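Local coordinates for putative fumarylacetoacetate hydrolase family protein (Yersinia pestis, PDB 3S52) that is of unknown function but belongs to the fumarylacetoacetate hydrolase family and combines a mixed beta-sheet with a smaller antiparallel one, at residues Asn28-Ile33 with Asp166-Ile171; Gln146-Ser151 with Met210-Thr215; Val19-Cys24 with Phe182-Gly187; Ala77-Thr82 with Ala95-Gly100; Thr52-Ile57 with Cys131-Phe136. All coordinates share one frame; numbering follows the deposited sequence.

Read from the N terminus, the chain opens interaction 3 at 19-24, interaction 1 at 28-33, interaction 5 at 52-57 and interaction 4 at 77-82, and closes them in reverse order; interaction 2 opens in the middle of this, at 146-151, and closes last, at 210-215. Interaction 4 closes at 95-100, nested in interaction 5, which closes at 131-136 inside the loop of interaction 1, itself nested in interaction 3. Interaction 2 crosses 1 and 3 but follows 4 and 5. Interactions 3, 4 and 5 reach the mixed sheet, interaction 2 pairs the inner strands 149-154 and 206-211 of the four-stranded antiparallel sheet, and interaction 1 joins two connecting regions, touching interaction 2 through Q146.

Interaction 1. Residues Asn28-Ile33 with Asp166-Ile171; sequences NYAEHI and DMITPI. With SO4 (sulfate ion), chain E.
N28 and T169 are joined by a two-point amide grip that illustrates how one side chain can read a backbone. N28 OD1 accepts from T169 N at 2.8 Å, and N28 ND2 donates to T169 O in a nearly straight bond of 3.1 Å lying in the plane of its own amide. The carboxamide reaches this position with CG roughly opposite the backbone N (chi1 -152°). A third bond, from I168 N to N28 O (2.8 Å), uses the backbone. Water 1 links N28 OD1 to T169 OG1, while water 2 joins A30 N to D166 O.

Apolar contacts flank this polar line. The Y29 ring lies with one face toward M167 N; CG of the selenomethionine M167 comes within 3.7 Å of Y29 CZ, and its CE reaches the hydroxyl end. Separately, I168 CD1 meets I33 CD1 at 3.7 Å, the two side chains meeting at about a right angle, and also nears A30 N at the start of helix 30-35.

Farther along that helix, H32 NE2 donates to sulfate O1 at 2.9 Å; S27 and K125 also bind this ion.

T169 alone sets which end of the amide is oxygen and which nitrogen; ND2 is also bonded to T192 O, so this buried group is held by the other segment and by a third loop, and the turn before helix 30-35 is tied to the loop that leads into helix 171-181.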
# COMPACT_ATOMS: atom_id res chain seq x y z
N ASN A 28 9.48 -5.25 14.64
CA ASN A 28 10.79 -5.87 14.36
C ASN A 28 11.93 -5.64 15.39
O ASN A 28 13.06 -6.06 15.17
CB ASN A 28 11.24 -5.59 12.92
CG ASN A 28 12.16 -6.67 12.37
OD1 ASN A 28 12.00 -7.85 12.66
ND2 ASN A 28 13.12 -6.26 11.54
N TYR A 29 11.64 -4.96 16.49
CA TYR A 29 12.59 -4.80 17.60
C TYR A 29 11.87 -5.13 18.91
O TYR A 29 10.79 -4.59 19.19
CB TYR A 29 13.09 -3.35 17.69
CG TYR A 29 14.03 -2.91 16.59
CD1 TYR A 29 13.56 -2.69 15.30
CD2 TYR A 29 15.38 -2.69 16.84
CE1 TYR A 29 14.43 -2.28 14.29
CE2 TYR A 29 16.24 -2.28 15.83
CZ TYR A 29 15.75 -2.07 14.56
OH TYR A 29 16.58 -1.66 13.55
N ALA A 30 12.46 -6.00 19.72
CA ALA A 30 11.79 -6.48 20.94
C ALA A 30 11.38 -5.37 21.91
O ALA A 30 10.29 -5.42 22.48
CB ALA A 30 12.64 -7.53 21.64
N GLU A 31 12.25 -4.39 22.11
CA GLU A 31 11.93 -3.30 23.03
C GLU A 31 10.80 -2.41 22.51
O GLU A 31 10.08 -1.80 23.29
CB GLU A 31 13.19 -2.48 23.38
CG GLU A 31 14.15 -3.26 24.27
CD GLU A 31 15.41 -2.48 24.64
OE1 GLU A 31 16.33 -2.38 23.79
OE2 GLU A 31 15.49 -1.98 25.79
N HIS A 32 10.63 -2.35 21.19
CA HIS A 32 9.50 -1.62 20.63
C HIS A 32 8.21 -2.42 20.81
O HIS A 32 7.16 -1.87 21.17
CB HIS A 32 9.72 -1.28 19.16
CG HIS A 32 8.52 -0.67 18.52
ND1 HIS A 32 7.92 0.48 19.00
CD2 HIS A 32 7.78 -1.06 17.45
CE1 HIS A 32 6.88 0.77 18.24
NE2 HIS A 32 6.77 -0.15 17.30
N ILE A 33 8.29 -3.73 20.57
CA ILE A 33 7.14 -4.57 20.84
C ILE A 33 6.65 -4.41 22.28
O ILE A 33 5.45 -4.41 22.55
CB ILE A 33 7.44 -6.03 20.55
CG1 ILE A 33 7.69 -6.23 19.05
CG2 ILE A 33 6.25 -6.87 20.98
CD1 ILE A 33 8.05 -7.67 18.68
N ASP A 166 19.72 -5.29 16.48
CA ASP A 166 18.64 -5.74 17.34
C ASP A 166 17.39 -6.17 16.55
O ASP A 166 16.40 -6.59 17.13
CB ASP A 166 18.30 -4.67 18.39
CG ASP A 166 19.42 -4.50 19.43
OD1 ASP A 166 20.15 -5.48 19.68
OD2 ASP A 166 19.58 -3.40 19.98
N MSE A 167 17.45 -6.07 15.23
CA MSE A 167 16.34 -6.56 14.40
C MSE A 167 16.01 -8.01 14.74
O MSE A 167 16.92 -8.83 14.86
CB MSE A 167 16.65 -6.44 12.90
CG MSE A 167 16.57 -5.01 12.41
SE MSE A 167 17.00 -4.79 10.52
CE MSE A 167 17.06 -2.87 10.48
N ILE A 168 14.73 -8.31 14.90
CA ILE A 168 14.27 -9.67 15.14
C ILE A 168 14.39 -10.49 13.86
O ILE A 168 14.92 -11.59 13.87
CB ILE A 168 12.81 -9.71 15.67
CG1 ILE A 168 12.76 -9.19 17.11
CG2 ILE A 168 12.24 -11.11 15.56
CD1 ILE A 168 11.34 -8.92 17.62
N THR A 169 13.93 -9.94 12.74
CA THR A 169 14.19 -10.56 11.45
C THR A 169 15.19 -9.68 10.71
O THR A 169 14.89 -8.53 10.40
CB THR A 169 12.90 -10.71 10.61
OG1 THR A 169 11.87 -11.32 11.40
CG2 THR A 169 13.16 -11.58 9.35
N PRO A 170 16.41 -10.19 10.46
CA PRO A 170 17.49 -9.43 9.82
C PRO A 170 17.11 -9.02 8.40
O PRO A 170 16.19 -9.60 7.82
CB PRO A 170 18.65 -10.44 9.78
CG PRO A 170 18.34 -11.39 10.86
CD PRO A 170 16.85 -11.56 10.78
N ILE A 171 17.81 -8.02 7.86
CA ILE A 171 17.48 -7.41 6.57
C ILE A 171 17.27 -8.38 5.41
O ILE A 171 16.26 -8.33 4.70
CB ILE A 171 18.56 -6.39 6.16
CG1 ILE A 171 18.56 -5.18 7.10
CG2 ILE A 171 18.38 -5.96 4.71
CD1 ILE A 171 19.81 -4.33 6.99
S SO4 E . 4.51 -1.06 14.63
O1 SO4 E . 4.49 0.07 15.56
O2 SO4 E . 4.47 -0.56 13.27
O3 SO4 E . 5.74 -1.84 14.81
O4 SO4 E . 3.33 -1.89 14.90
O HOH W 1 10.05 -9.50 12.26
O HOH W 2 15.08 -6.85 19.50

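Interaction 2. Residues Gln146-Ser151 with Met210-Thr215; sequences QQADLS and MLNGKT. With SO4 (sulfate ion), chain F.
S151 and M210 form an antiparallel hydrogen-bonded pair and L150 and L211 the adjoining non-hydrogen-bonded one, joining strand 149-154 to strand 206-211. M210 N donates to S151 O at 2.9 Å, S151 N returns a bond to M210 O, and N212 N continues the ladder to D149 O.

Beyond this bond the second strand enters the type II' turn L211-K214, with N212 at positive phi, and a side chain takes over from the backbone. N212 OD1 accepts from D149 N at 2.9 Å, almost straight at the hydrogen (168°) though with the donor tilted out of the carbonyl plane. CG stands opposite the carbonyl carbon (chi1 -69°), which sends the amide back across A148, whose CA lies 3.4 Å from N212 OD1. The D149 carboxylate stands across this amide at about a right angle, and its own polar partner is N163.

L150 and L211 run side by side in the same direction, CD2 of the first 3.5 Å from CD1 of the second, and this face packs on I74, L76, F142 and I137. The other face carries S151 OG, 3.2 Å from M210 CB. Past the turn, K214 curls so that NZ donates to sulfate O3 at 2.6 Å, while T215 N reaches O4; W10 binds the same ion and forms a cation-pi contact with K214.

Chemically, the N212 side chain satisfies the D149 N-H just where the ladder between the strands stops, so the pairing is extended by one bond into the turn of the hairpin.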
# COMPACT_ATOMS: atom_id res chain seq x y z
N GLN A 146 23.58 -4.54 9.09
CA GLN A 146 23.02 -5.16 10.28
C GLN A 146 23.70 -4.67 11.56
O GLN A 146 23.50 -5.24 12.63
CB GLN A 146 23.13 -6.68 10.18
CG GLN A 146 21.99 -7.44 10.85
CD GLN A 146 20.64 -7.12 10.25
OE1 GLN A 146 20.35 -7.46 9.11
NE2 GLN A 146 19.80 -6.46 11.03
N GLN A 147 24.51 -3.63 11.45
CA GLN A 147 25.20 -3.07 12.61
C GLN A 147 25.13 -1.55 12.62
O GLN A 147 25.85 -0.89 13.36
CB GLN A 147 26.66 -3.53 12.64
CG GLN A 147 26.85 -4.92 13.22
CD GLN A 147 28.18 -5.08 13.91
OE1 GLN A 147 28.29 -4.89 15.12
NE2 GLN A 147 29.20 -5.43 13.15
N ALA A 148 24.24 -1.02 11.80
CA ALA A 148 24.04 0.43 11.70
C ALA A 148 23.32 1.08 12.90
O ALA A 148 22.38 0.52 13.44
CB ALA A 148 23.31 0.77 10.41
N ASP A 149 23.79 2.27 13.28
CA ASP A 149 23.21 3.04 14.36
C ASP A 149 22.18 4.05 13.85
O ASP A 149 22.37 4.69 12.82
CB ASP A 149 24.31 3.76 15.15
CG ASP A 149 25.17 2.78 15.94
OD1 ASP A 149 24.71 2.29 17.01
OD2 ASP A 149 26.31 2.52 15.50
N LEU A 150 21.08 4.18 14.58
CA LEU A 150 20.03 5.13 14.25
C LEU A 150 19.74 5.96 15.48
O LEU A 150 19.58 5.41 16.57
CB LEU A 150 18.74 4.38 13.90
CG LEU A 150 18.72 3.35 12.79
CD1 LEU A 150 17.53 2.41 12.97
CD2 LEU A 150 18.65 4.05 11.46
N SER A 151 19.64 7.27 15.33
CA SER A 151 19.31 8.11 16.46
C SER A 151 18.40 9.24 16.02
O SER A 151 18.52 9.77 14.92
CB SER A 151 20.57 8.65 17.13
OG SER A 151 21.30 9.46 16.24
N MSE A 210 20.23 10.86 12.79
CA MSE A 210 21.55 10.35 12.43
C MSE A 210 21.54 8.89 12.03
O MSE A 210 20.84 8.07 12.64
CB MSE A 210 22.54 10.59 13.55
CG MSE A 210 23.17 11.97 13.48
SE MSE A 210 24.37 12.25 14.98
CE MSE A 210 23.05 12.97 16.21
N LEU A 211 22.29 8.60 10.98
CA LEU A 211 22.44 7.24 10.48
C LEU A 211 23.93 7.02 10.47
O LEU A 211 24.66 7.67 9.71
CB LEU A 211 21.86 7.11 9.07
CG LEU A 211 22.00 5.74 8.40
CD1 LEU A 211 21.27 4.66 9.20
CD2 LEU A 211 21.47 5.78 6.96
N ASN A 212 24.38 6.11 11.33
CA ASN A 212 25.78 6.03 11.68
C ASN A 212 26.29 7.43 11.94
O ASN A 212 25.66 8.19 12.68
CB ASN A 212 26.55 5.31 10.59
CG ASN A 212 26.19 3.84 10.53
OD1 ASN A 212 25.92 3.21 11.56
ND2 ASN A 212 26.18 3.28 9.32
N GLY A 213 27.41 7.79 11.33
CA GLY A 213 28.00 9.10 11.57
C GLY A 213 27.45 10.23 10.71
O GLY A 213 28.11 11.27 10.57
N LYS A 214 26.27 10.06 10.14
CA LYS A 214 25.80 11.04 9.17
C LYS A 214 24.48 11.66 9.59
O LYS A 214 23.58 10.95 10.05
CB LYS A 214 25.70 10.41 7.78
CG LYS A 214 27.03 9.82 7.33
CD LYS A 214 26.91 9.14 5.99
CE LYS A 214 26.67 10.15 4.89
NZ LYS A 214 27.73 11.18 4.85
N THR A 215 24.36 12.97 9.42
CA THR A 215 23.27 13.73 10.01
C THR A 215 22.35 14.45 9.02
O THR A 215 22.81 15.02 8.03
CB THR A 215 23.85 14.78 10.99
OG1 THR A 215 24.61 14.10 11.99
CG2 THR A 215 22.74 15.58 11.65
S SO4 F . 27.19 14.36 6.86
O1 SO4 F . 27.64 14.95 8.12
O2 SO4 F . 27.68 15.16 5.73
O3 SO4 F . 27.73 13.01 6.76
O4 SO4 F . 25.73 14.35 6.83
O HOH W 3 23.65 7.30 14.54

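Interaction 3. Residues Val19-Cys24 with Phe182-Gly187; sequences VNKVVC and FTLRAG
V23, on strand 21-26 of the mixed sheet, points toward the connection F182-G187, and K21 reaches it with the end of its side chain; this loop leads from helix 171-181 into strand 189-191, a parallel neighbour of 21-26. The two segments run in broadly opposed directions and are joined by side chains and water, with no direct backbone hydrogen bond between them.

K21 supplies the direct polar link. Its CG lies between the backbone N and the carbonyl carbon (chi1 65°), the chain then runs extended, and a bend at its last torsion brings NZ to T183 O at 2.8 Å, nearly along the C=O axis. The same ammonium forms a salt bridge with D188, so a carbonyl and a carboxylate hold it, with a weak bond to T52 OG1 of the second subunit.

V23 divides its two methyls between partners: CG2 meets L184 CD2 at 3.6 Å, the side chains crossing at about a right angle, and CG1 approaches F182 CD2 obliquely at 4.0 Å. At the other end water 4 accepts from N20 N and donates to K21 O and G187 O, the last at 2.8 Å. G187 has positive phi, a conformation that favours glycine.

Beside the contact lies the second subunit: its E51 forms a salt bridge with R185, and its D128 a hydrogen bond with T183 OG1. This is a helix-to-strand loop packed against the neighbouring parallel strand, placed at a subunit interface.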
# COMPACT_ATOMS: atom_id res chain seq x y z
N VAL A 19 10.02 5.33 -8.71
CA VAL A 19 9.43 5.38 -7.39
C VAL A 19 8.09 4.67 -7.48
O VAL A 19 7.29 4.98 -8.36
CB VAL A 19 9.21 6.84 -6.97
CG1 VAL A 19 8.44 6.92 -5.64
CG2 VAL A 19 10.57 7.55 -6.90
N ASN A 20 7.86 3.68 -6.62
CA ASN A 20 6.55 3.03 -6.59
C ASN A 20 6.00 2.85 -5.19
O ASN A 20 4.98 3.46 -4.83
CB ASN A 20 6.58 1.67 -7.31
CG ASN A 20 6.65 1.82 -8.81
OD1 ASN A 20 7.72 1.70 -9.42
ND2 ASN A 20 5.50 2.11 -9.42
N LYS A 21 6.65 2.00 -4.40
CA LYS A 21 6.13 1.68 -3.07
C LYS A 21 7.22 1.51 -2.03
O LYS A 21 8.41 1.43 -2.35
CB LYS A 21 5.24 0.42 -3.11
CG LYS A 21 5.99 -0.88 -3.47
CD LYS A 21 5.05 -2.10 -3.45
CE LYS A 21 5.74 -3.36 -4.02
NZ LYS A 21 6.17 -3.20 -5.46
N VAL A 22 6.78 1.43 -0.78
CA VAL A 22 7.63 1.20 0.38
C VAL A 22 7.02 0.01 1.14
O VAL A 22 5.86 0.07 1.53
CB VAL A 22 7.63 2.44 1.29
CG1 VAL A 22 8.61 2.27 2.45
CG2 VAL A 22 7.96 3.67 0.48
N VAL A 23 7.77 -1.08 1.29
CA VAL A 23 7.30 -2.26 2.02
C VAL A 23 7.96 -2.22 3.38
O VAL A 23 9.16 -1.99 3.49
CB VAL A 23 7.60 -3.58 1.27
CG1 VAL A 23 6.94 -4.80 1.98
CG2 VAL A 23 7.10 -3.49 -0.16
N CYS A 24 7.16 -2.40 4.42
CA CYS A 24 7.58 -2.07 5.78
C CYS A 24 7.31 -3.23 6.69
O CYS A 24 6.42 -4.03 6.42
CB CYS A 24 6.77 -0.87 6.30
SG CYS A 24 6.80 0.58 5.22
N PHE A 182 5.12 -9.66 -2.41
CA PHE A 182 5.19 -8.49 -3.29
C PHE A 182 6.44 -8.49 -4.17
O PHE A 182 7.56 -8.66 -3.68
CB PHE A 182 5.11 -7.22 -2.45
CG PHE A 182 4.17 -7.33 -1.28
CD1 PHE A 182 2.80 -7.42 -1.49
CD2 PHE A 182 4.65 -7.35 0.01
CE1 PHE A 182 1.93 -7.54 -0.42
CE2 PHE A 182 3.77 -7.46 1.08
CZ PHE A 182 2.42 -7.57 0.86
N THR A 183 6.26 -8.33 -5.47
CA THR A 183 7.41 -8.08 -6.33
C THR A 183 8.00 -6.74 -5.88
O THR A 183 7.28 -5.74 -5.78
CB THR A 183 7.02 -8.01 -7.82
OG1 THR A 183 6.73 -9.34 -8.29
CG2 THR A 183 8.16 -7.41 -8.66
N LEU A 184 9.29 -6.72 -5.58
CA LEU A 184 9.95 -5.48 -5.22
C LEU A 184 10.70 -4.96 -6.43
O LEU A 184 11.72 -5.53 -6.83
CB LEU A 184 10.89 -5.69 -4.04
CG LEU A 184 10.31 -6.37 -2.80
CD1 LEU A 184 11.33 -6.41 -1.68
CD2 LEU A 184 9.03 -5.69 -2.34
N ARG A 185 10.20 -3.89 -7.03
CA ARG A 185 10.80 -3.38 -8.25
C ARG A 185 12.05 -2.58 -7.91
O ARG A 185 12.20 -2.10 -6.78
CB ARG A 185 9.80 -2.51 -9.02
CG ARG A 185 8.49 -3.23 -9.43
CD ARG A 185 7.85 -2.56 -10.66
NE ARG A 185 6.51 -3.05 -11.00
CZ ARG A 185 6.26 -4.20 -11.62
NH1 ARG A 185 5.02 -4.56 -11.90
NH2 ARG A 185 7.26 -5.01 -11.94
N ALA A 186 12.95 -2.46 -8.87
CA ALA A 186 14.05 -1.52 -8.73
C ALA A 186 13.44 -0.18 -8.36
O ALA A 186 12.46 0.24 -8.98
CB ALA A 186 14.82 -1.41 -10.05
N GLY A 187 13.99 0.47 -7.35
CA GLY A 187 13.45 1.74 -6.91
C GLY A 187 12.48 1.60 -5.74
O GLY A 187 12.08 2.60 -5.15
O HOH W 4 9.57 3.43 -4.29
O HOH W 5 9.90 1.18 -8.06

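Interaction 4. Residues Ala77-Thr82 with Ala95-Gly100; sequences AVLIGT and AIAGYG
V78 lies at the apolar centre, its CG1 chiefly against I96 and its CG2 against Y99, both on strand 96-107. V78 CG1, opposite its backbone N (chi1 -179°), meets I96 CG2 at 3.5 Å, the two side chains crossing at a slant. V78 CG2 touches Y99 at the ring edge, 3.8 Å from CD1, these two side chains running alongside each other. I175 of helix 171-181 packs on V78, and the Y99 ring meets that of F142.

L79 points to the other face, and its CG lies 4.1 Å from A97 CB, which is directed at the partner strand; F17 touches both residues. A97 CB lies 3.9 Å from G81 N, in the direction a beta carbon on G81 would point, so the close approach depends on glycine.

Strand segments 77-80 and 96-100 are antiparallel, their local axes 161° apart, and the pairing is broken by a classic beta bulge: L79 faces both A97 and G98. L79 N donates to G98 O in a nearly straight bond of 3.0 Å, whereas L79 O accepts from A97 N at 2.8 Å. A97 is the extra residue; beyond the bulge the side chains of I80 and I96 diverge.

Regular pairing is found at A77 and G100, each N-H bonded to the other's carbonyl; A77 N reaches G100 O from well above the carbonyl plane. At the far end G81 N donates to A95 O at 2.8 Å, head-on to the carbonyl. Beyond it T82 CB packs on A95 CB at 3.9 Å, and water 6 bonds T82 OG1 and, weakly, A95 O.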
# COMPACT_ATOMS: atom_id res chain seq x y z
N ALA A 77 16.25 2.45 6.06
CA ALA A 77 15.58 2.22 4.77
C ALA A 77 16.57 1.60 3.79
O ALA A 77 17.73 2.01 3.73
CB ALA A 77 15.04 3.54 4.20
N VAL A 78 16.11 0.63 3.01
CA VAL A 78 16.95 -0.08 2.06
C VAL A 78 16.38 0.15 0.67
O VAL A 78 15.18 -0.02 0.45
CB VAL A 78 16.93 -1.59 2.36
CG1 VAL A 78 17.82 -2.35 1.40
CG2 VAL A 78 17.33 -1.84 3.81
N LEU A 79 17.23 0.58 -0.26
CA LEU A 79 16.82 0.82 -1.64
C LEU A 79 17.11 -0.41 -2.49
O LEU A 79 18.25 -0.90 -2.52
CB LEU A 79 17.57 2.04 -2.20
CG LEU A 79 17.31 2.50 -3.64
CD1 LEU A 79 15.87 2.87 -3.88
CD2 LEU A 79 18.22 3.66 -4.02
N ILE A 80 16.09 -0.90 -3.17
CA ILE A 80 16.24 -2.03 -4.06
C ILE A 80 16.68 -1.55 -5.44
O ILE A 80 16.05 -0.66 -6.02
CB ILE A 80 14.93 -2.85 -4.19
CG1 ILE A 80 14.36 -3.24 -2.81
CG2 ILE A 80 15.16 -4.07 -5.06
CD1 ILE A 80 15.33 -4.04 -1.95
N GLY A 81 17.76 -2.12 -5.98
CA GLY A 81 18.25 -1.73 -7.29
C GLY A 81 17.98 -2.73 -8.41
O GLY A 81 18.20 -2.43 -9.58
N THR A 82 17.51 -3.92 -8.04
CA THR A 82 17.22 -4.98 -9.00
C THR A 82 15.94 -5.67 -8.57
O THR A 82 15.79 -5.97 -7.40
CB THR A 82 18.35 -6.04 -8.97
OG1 THR A 82 19.62 -5.42 -9.20
CG2 THR A 82 18.11 -7.13 -10.02
N ALA A 95 20.94 -7.43 -4.68
CA ALA A 95 19.99 -6.50 -5.25
C ALA A 95 19.95 -5.15 -4.53
O ALA A 95 19.31 -4.20 -4.99
CB ALA A 95 18.58 -7.13 -5.27
N ILE A 96 20.61 -5.06 -3.38
CA ILE A 96 20.51 -3.84 -2.58
C ILE A 96 21.38 -2.71 -3.14
O ILE A 96 22.58 -2.90 -3.38
CB ILE A 96 20.80 -4.14 -1.09
CG1 ILE A 96 19.71 -5.08 -0.54
CG2 ILE A 96 20.86 -2.86 -0.29
CD1 ILE A 96 19.95 -5.59 0.87
N ALA A 97 20.75 -1.58 -3.45
CA ALA A 97 21.45 -0.42 -4.02
C ALA A 97 22.09 0.53 -3.00
O ALA A 97 23.16 1.06 -3.23
CB ALA A 97 20.56 0.34 -5.00
N GLY A 98 21.42 0.77 -1.89
CA GLY A 98 21.94 1.72 -0.93
C GLY A 98 21.10 1.75 0.33
O GLY A 98 20.06 1.10 0.41
N TYR A 99 21.56 2.51 1.31
CA TYR A 99 20.82 2.59 2.56
C TYR A 99 20.52 4.02 2.96
O TYR A 99 21.27 4.94 2.65
CB TYR A 99 21.61 1.89 3.66
CG TYR A 99 21.88 0.43 3.39
CD1 TYR A 99 20.90 -0.52 3.63
CD2 TYR A 99 23.11 0.00 2.92
CE1 TYR A 99 21.14 -1.87 3.40
CE2 TYR A 99 23.36 -1.34 2.68
CZ TYR A 99 22.37 -2.27 2.93
OH TYR A 99 22.59 -3.61 2.70
N GLY A 100 19.43 4.20 3.70
CA GLY A 100 18.98 5.52 4.08
C GLY A 100 18.27 5.43 5.41
O GLY A 100 18.25 4.38 6.05
O HOH W 6 21.23 -3.67 -7.52

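Interaction 5. Residues Thr52-Ile57 with Cys131-Phe136; sequences TALCDI and CPISGF
C55 O is gripped by two neighbouring groups of the opposite strand: I133 N donates to it at 2.9 Å, approaching close to the direction of the carbonyl bond, and P132 CA lies 3.4 Å away in a CA-H...O contact. The pairing is a short parallel ladder of the mixed sheet, between strands 54-56 and 131-138; the local axes of 54-56 and 131-133 are 36° apart.

The ladder shows the usual parallel alternation, in which one residue bonds to two that flank its partner. C131 N donates to A53 O, and C131 O takes a longer bond from C55 N (3.3 Å). I57 N then donates to I133 O at 2.9 Å, almost straight at the hydrogen but from well above the carbonyl plane. P132 has no N-H to offer; its backbone is hydrogen-bonded to L103 on the neighbouring strand 96-107.

L54 and I133 run alongside each other, CD2 of the leucine 3.8 Å from CG2 of the isoleucine, and L54 CD2 also lies near C131 SG. L54 and C131 lie on one face, where I189 touches L54 and L191 touches C131; I189 touches I133 too. The opposite face carries C55 and P132: C55 SG, set between its own backbone N and carbonyl carbon (chi1 54°), comes 3.7 Å from P132 CA.

I57 closes the end of the contact. Its side chain meets that of P132 at about a right angle, with I57 CG1 3.7 Å from P132 CB, while I57 CG2 lies against the I133-S134 peptide. Just beyond, S134 OG donates to G135 O at 2.8 Å and is also hydrogen-bonded to V101 N.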
# COMPACT_ATOMS: atom_id res chain seq x y z
N THR A 52 2.70 8.40 -2.62
CA THR A 52 2.23 9.63 -2.00
C THR A 52 2.65 9.82 -0.53
O THR A 52 2.48 10.90 0.04
CB THR A 52 0.70 9.77 -2.10
OG1 THR A 52 0.09 8.50 -1.80
CG2 THR A 52 0.31 10.21 -3.51
N ALA A 53 3.15 8.76 0.10
CA ALA A 53 3.64 8.87 1.49
C ALA A 53 5.05 9.48 1.52
O ALA A 53 5.45 10.13 2.49
CB ALA A 53 3.65 7.50 2.15
N LEU A 54 5.79 9.26 0.44
CA LEU A 54 7.21 9.60 0.41
C LEU A 54 7.48 11.09 0.23
O LEU A 54 6.82 11.75 -0.56
CB LEU A 54 7.90 8.82 -0.71
CG LEU A 54 8.20 7.36 -0.38
CD1 LEU A 54 8.34 6.53 -1.66
CD2 LEU A 54 9.44 7.25 0.49
N CYS A 55 8.46 11.60 0.97
CA CYS A 55 8.91 12.99 0.83
C CYS A 55 10.35 13.15 1.32
O CYS A 55 10.91 12.25 1.96
CB CYS A 55 7.96 13.96 1.55
SG CYS A 55 7.68 13.58 3.28
N ASP A 56 10.95 14.28 0.98
CA ASP A 56 12.35 14.54 1.33
C ASP A 56 12.43 14.97 2.81
O ASP A 56 11.94 16.03 3.19
CB ASP A 56 12.87 15.64 0.40
CG ASP A 56 14.32 16.02 0.67
OD1 ASP A 56 14.91 15.57 1.68
OD2 ASP A 56 14.87 16.80 -0.13
N ILE A 57 13.06 14.15 3.63
CA ILE A 57 13.17 14.46 5.06
C ILE A 57 13.90 15.78 5.32
O ILE A 57 13.70 16.42 6.35
CB ILE A 57 13.82 13.29 5.84
CG1 ILE A 57 13.37 13.30 7.31
CG2 ILE A 57 15.34 13.29 5.68
CD1 ILE A 57 13.53 11.94 7.99
N CYS A 131 6.04 9.16 5.14
CA CYS A 131 7.35 8.54 5.03
C CYS A 131 8.41 9.52 4.51
O CYS A 131 8.89 9.41 3.39
CB CYS A 131 7.29 7.28 4.16
SG CYS A 131 8.83 6.30 4.19
N PRO A 132 8.78 10.49 5.35
CA PRO A 132 9.95 11.35 5.14
C PRO A 132 11.19 10.49 5.11
O PRO A 132 11.39 9.69 6.03
CB PRO A 132 9.99 12.21 6.40
CG PRO A 132 8.65 12.09 7.02
CD PRO A 132 8.15 10.73 6.65
N ILE A 133 12.03 10.67 4.10
CA ILE A 133 13.20 9.82 3.94
C ILE A 133 14.42 10.61 3.47
O ILE A 133 14.28 11.62 2.76
CB ILE A 133 12.89 8.66 2.97
CG1 ILE A 133 14.06 7.68 2.88
CG2 ILE A 133 12.57 9.19 1.59
CD1 ILE A 133 13.62 6.30 2.37
N SER A 134 15.60 10.15 3.88
CA SER A 134 16.88 10.74 3.50
C SER A 134 17.31 10.32 2.09
O SER A 134 16.65 9.52 1.43
CB SER A 134 17.97 10.28 4.48
OG SER A 134 18.25 8.88 4.32
N GLY A 135 18.45 10.86 1.66
CA GLY A 135 19.12 10.37 0.48
C GLY A 135 19.74 9.03 0.82
O GLY A 135 19.83 8.66 2.00
N PHE A 136 20.16 8.29 -0.19
CA PHE A 136 20.77 6.99 0.00
C PHE A 136 22.29 6.99 -0.09
O PHE A 136 22.88 7.71 -0.90
CB PHE A 136 20.16 5.96 -0.96
CG PHE A 136 18.73 5.66 -0.65
CD1 PHE A 136 18.39 4.70 0.29
CD2 PHE A 136 17.72 6.40 -1.25
CE1 PHE A 136 17.06 4.45 0.60
CE2 PHE A 136 16.39 6.15 -0.95
CZ PHE A 136 16.07 5.17 -0.01